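Local coordinates for putative primary metabolism protein HVA1 (Cryptococcus neoformans, PDB 4P5N) that may play a role in primary metabolism and affects the virulence of the fungus in mammals; it contains a Tudor-type domain, at residues A[11-16]-A[68-73]. Residues are numbered along the deposited sequence; the frame is centred on the assembly and turned at random.
Sequences QNINVG and GTLTDL. With SO4 (sulfate ion), chain E.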
ATOM      1  N   GLN A  11       0.402  22.742   2.373  1.00  7.90           N
ATOM      2  CA  GLN A  11       1.779  22.805   2.866  1.00  8.90           C
ATOM      3  C   GLN A  11       2.640  21.767   2.172  1.00  9.54           C
ATOM      4  O   GLN A  11       2.227  20.615   2.044  1.00  9.61           O
ATOM      5  CB  GLN A  11       1.810  22.599   4.397  1.00  9.72           C
ATOM      6  CG  GLN A  11       0.953  23.605   5.174  1.00 10.67           C
ATOM      7  CD  GLN A  11       1.298  25.041   4.827  1.00 10.47           C
ATOM      8  OE1 GLN A  11       2.416  25.497   5.074  1.00 12.75           O
ATOM      9  NE2 GLN A  11       0.354  25.754   4.211  1.00  9.77           N
ATOM     10  N   ASN A  12       3.832  22.178   1.729  1.00 10.05           N
ATOM     11  CA  ASN A  12       4.765  21.264   1.085  1.00 10.32           C
ATOM     12  C   ASN A  12       5.148  20.114   2.011  1.00  9.82           C
ATOM     13  O   ASN A  12       5.531  20.339   3.176  1.00 12.51           O
ATOM     14  CB  ASN A  12       6.022  22.026   0.642  1.00 12.27           C
ATOM     15  CG  ASN A  12       5.721  23.105  -0.397  1.00 12.64           C
ATOM     16  OD1 ASN A  12       4.822  22.944  -1.229  1.00 11.64           O
ATOM     17  ND2 ASN A  12       6.496  24.191  -0.383  1.00 16.32           N
ATOM     18  N   ILE A  13       5.067  18.889   1.497  1.00 10.65           N
ATOM     19  CA  ILE A  13       5.407  17.712   2.290  1.00 10.98           C
ATOM     20  C   ILE A  13       6.839  17.296   1.974  1.00 12.35           C
ATOM     21  O   ILE A  13       7.205  17.175   0.820  1.00 15.36           O
ATOM     22  CB  ILE A  13       4.451  16.524   2.004  1.00 10.86           C
ATOM     23  CG1 ILE A  13       2.986  16.914   2.283  1.00 10.22           C
ATOM     24  CG2 ILE A  13       4.894  15.287   2.798  1.00 13.37           C
ATOM     25  CD1 ILE A  13       1.972  15.944   1.696  1.00 11.94           C
ATOM     26  N   ASN A  14       7.641  17.084   3.013  1.00 14.29           N
ATOM     27  CA  ASN A  14       9.026  16.671   2.848  1.00 17.63           C
ATOM     28  C   ASN A  14       9.231  15.293   3.443  1.00 14.52           C
ATOM     29  O   ASN A  14       8.583  14.934   4.439  1.00 16.91           O
ATOM     30  CB  ASN A  14       9.966  17.661   3.541  1.00 18.02           C
ATOM     31  CG  ASN A  14       9.883  19.053   2.956  1.00 22.46           C
ATOM     32  OD1 ASN A  14       9.868  19.234   1.732  1.00 29.02           O
ATOM     33  ND2 ASN A  14       9.841  20.054   3.830  1.00 34.14           N
ATOM     34  N   VAL A  15      10.152  14.536   2.848  1.00 15.63           N
ATOM     35  CA  VAL A  15      10.623  13.288   3.441  1.00 15.32           C
ATOM     36  C   VAL A  15      11.124  13.569   4.859  1.00 16.83           C
ATOM     37  O   VAL A  15      11.809  14.564   5.093  1.00 18.06           O
ATOM     38  CB  VAL A  15      11.697  12.619   2.562  1.00 19.46           C
ATOM     39  CG1 VAL A  15      12.376  11.483   3.311  1.00 22.16           C
ATOM     40  CG2 VAL A  15      11.062  12.121   1.266  1.00 21.43           C
ATOM     41  N   GLY A  16      10.703  12.719   5.798  1.00 15.65           N
ATOM     42  CA  GLY A  16      11.000  12.868   7.218  1.00 15.68           C
ATOM     43  C   GLY A  16       9.950  13.616   8.027  1.00 14.52           C
ATOM     44  O   GLY A  16      10.012  13.627   9.257  1.00 15.28           O
ATOM     45  N   GLY A  68      -3.324  14.987  -0.627  1.00 10.88           N
ATOM     46  CA  GLY A  68      -4.302  16.061  -0.472  1.00 12.80           C
ATOM     47  C   GLY A  68      -5.326  15.846   0.618  1.00 14.58           C
ATOM     48  O   GLY A  68      -6.126  16.735   0.906  1.00 19.39           O
ATOM     49  N   THR A  69      -5.307  14.670   1.235  1.00 13.34           N
ATOM     50  CA  THR A  69      -6.244  14.355   2.313  1.00 14.00           C
ATOM     51  C   THR A  69      -5.493  13.972   3.579  1.00 13.93           C
ATOM     52  O   THR A  69      -6.066  13.418   4.521  1.00 18.54           O
ATOM     53  CB  THR A  69      -7.157  13.192   1.921  1.00 14.01           C
ATOM     54  OG1 THR A  69      -6.342  12.133   1.398  1.00 15.47           O
ATOM     55  CG2 THR A  69      -8.140  13.654   0.864  1.00 15.95           C
ATOM     56  N   LEU A  70      -4.203  14.254   3.620  1.00 10.78           N
ATOM     57  CA  LEU A  70      -3.537  14.095   4.894  1.00 10.12           C
ATOM     58  C   LEU A  70      -3.016  15.427   5.391  1.00  8.13           C
ATOM     59  O   LEU A  70      -3.012  16.410   4.648  1.00  9.17           O
ATOM     60  CB  LEU A  70      -2.494  12.996   4.864  1.00 18.89           C
ATOM     61  CG  LEU A  70      -1.410  13.076   3.817  1.00 14.63           C
ATOM     62  CD1 LEU A  70      -0.513  14.297   4.015  1.00 18.15           C
ATOM     63  CD2 LEU A  70      -0.529  11.833   3.767  1.00 16.74           C
ATOM     64  N   THR A  71      -2.592  15.458   6.651  1.00  8.27           N
ATOM     65  CA  THR A  71      -2.045  16.675   7.244  1.00  8.03           C
ATOM     66  C   THR A  71      -0.592  16.463   7.613  1.00  8.45           C
ATOM     67  O   THR A  71      -0.259  15.469   8.261  1.00  8.92           O
ATOM     68  CB  THR A  71      -2.856  17.100   8.484  1.00  9.44           C
ATOM     69  OG1 THR A  71      -4.219  17.270   8.107  1.00 10.42           O
ATOM     70  CG2 THR A  71      -2.341  18.428   9.090  1.00 11.30           C
ATOM     71  N   ASP A  72       0.276  17.386   7.185  1.00  8.84           N
ATOM     72  CA  ASP A  72       1.682  17.338   7.572  1.00  9.02           C
ATOM     73  C   ASP A  72       1.780  18.065   8.912  1.00 10.18           C
ATOM     74  O   ASP A  72       1.714  19.299   8.967  1.00 10.66           O
ATOM     75  CB  ASP A  72       2.533  18.016   6.500  1.00 11.65           C
ATOM     76  CG  ASP A  72       4.022  17.887   6.736  1.00 11.88           C
ATOM     77  OD1 ASP A  72       4.472  17.947   7.915  1.00 12.27           O
ATOM     78  OD2 ASP A  72       4.742  17.797   5.702  1.00 12.16           O
ATOM     79  N   LEU A  73       1.936  17.302   9.994  1.00  9.92           N
ATOM     80  CA  LEU A  73       1.949  17.894  11.342  1.00 10.83           C
ATOM     81  C   LEU A  73       3.130  18.811  11.578  1.00 10.97           C
ATOM     82  O   LEU A  73       3.040  19.733  12.388  1.00 14.58           O
ATOM     83  CB  LEU A  73       1.906  16.797  12.420  1.00 11.60           C
ATOM     84  CG  LEU A  73       0.636  15.920  12.360  1.00 13.60           C
ATOM     85  CD1 LEU A  73       0.618  14.956  13.536  1.00 15.94           C
ATOM     86  CD2 LEU A  73      -0.669  16.720  12.311  1.00 14.12           C
TER
HETATM   87  S   SO4 E 103      -8.137   9.698   0.100  0.80 16.85           S
HETATM   88  O1  SO4 E 103      -9.232   9.135  -0.731  0.80 19.80           O
HETATM   89  O2  SO4 E 103      -8.799  10.356   1.248  0.80 20.07           O
HETATM   90  O3  SO4 E 103      -7.387  10.749  -0.672  0.80 14.62           O
HETATM   91  O4  SO4 E 103      -7.321   8.579   0.637  0.80 19.35           O
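I13 and L70 meet methyl to methyl, CD1 of I13 lying 3.8 Å from CD1 of L70, and their side chains approach at a slant. The pair illustrates how a residue of an irregular segment can pack into the apolar interior of a small beta domain. The two methyls do not stand alone: V53 of strand 52-56 touches both side chains, V32 and I35 of strand 26-36 pack on I13, and V19 of strand 18-23 packs on L70. Beside this apolar patch D72 reaches across with its CG anti to the backbone N (chi1 -174°), which lays OD2 3.5 Å from CA of I13 and 3.8 Å from its CG2. These are van der Waals contacts, and the carboxylate of the buried D72 also lies close to the like-charged D17, a pairing that could raise the proton affinity of either acid. In the five-stranded antiparallel sheet, consistent with the Tudor family assignment (SH3 clan), D72 belongs to the short edge strand 71-72 next to strand 18-23, whereas 11-16 is the loop that leads into strand 18-23. The packing gives way to solvent at both ends. N14 is exposed and brings little surface to the contact. On the residue before L70, exposed T69, OG1 donates a 2.7 Å hydrogen bond to O3 of a sulfate, probably from the crystallisation liquor, that is also held by N66 and by K48 of the second subunit.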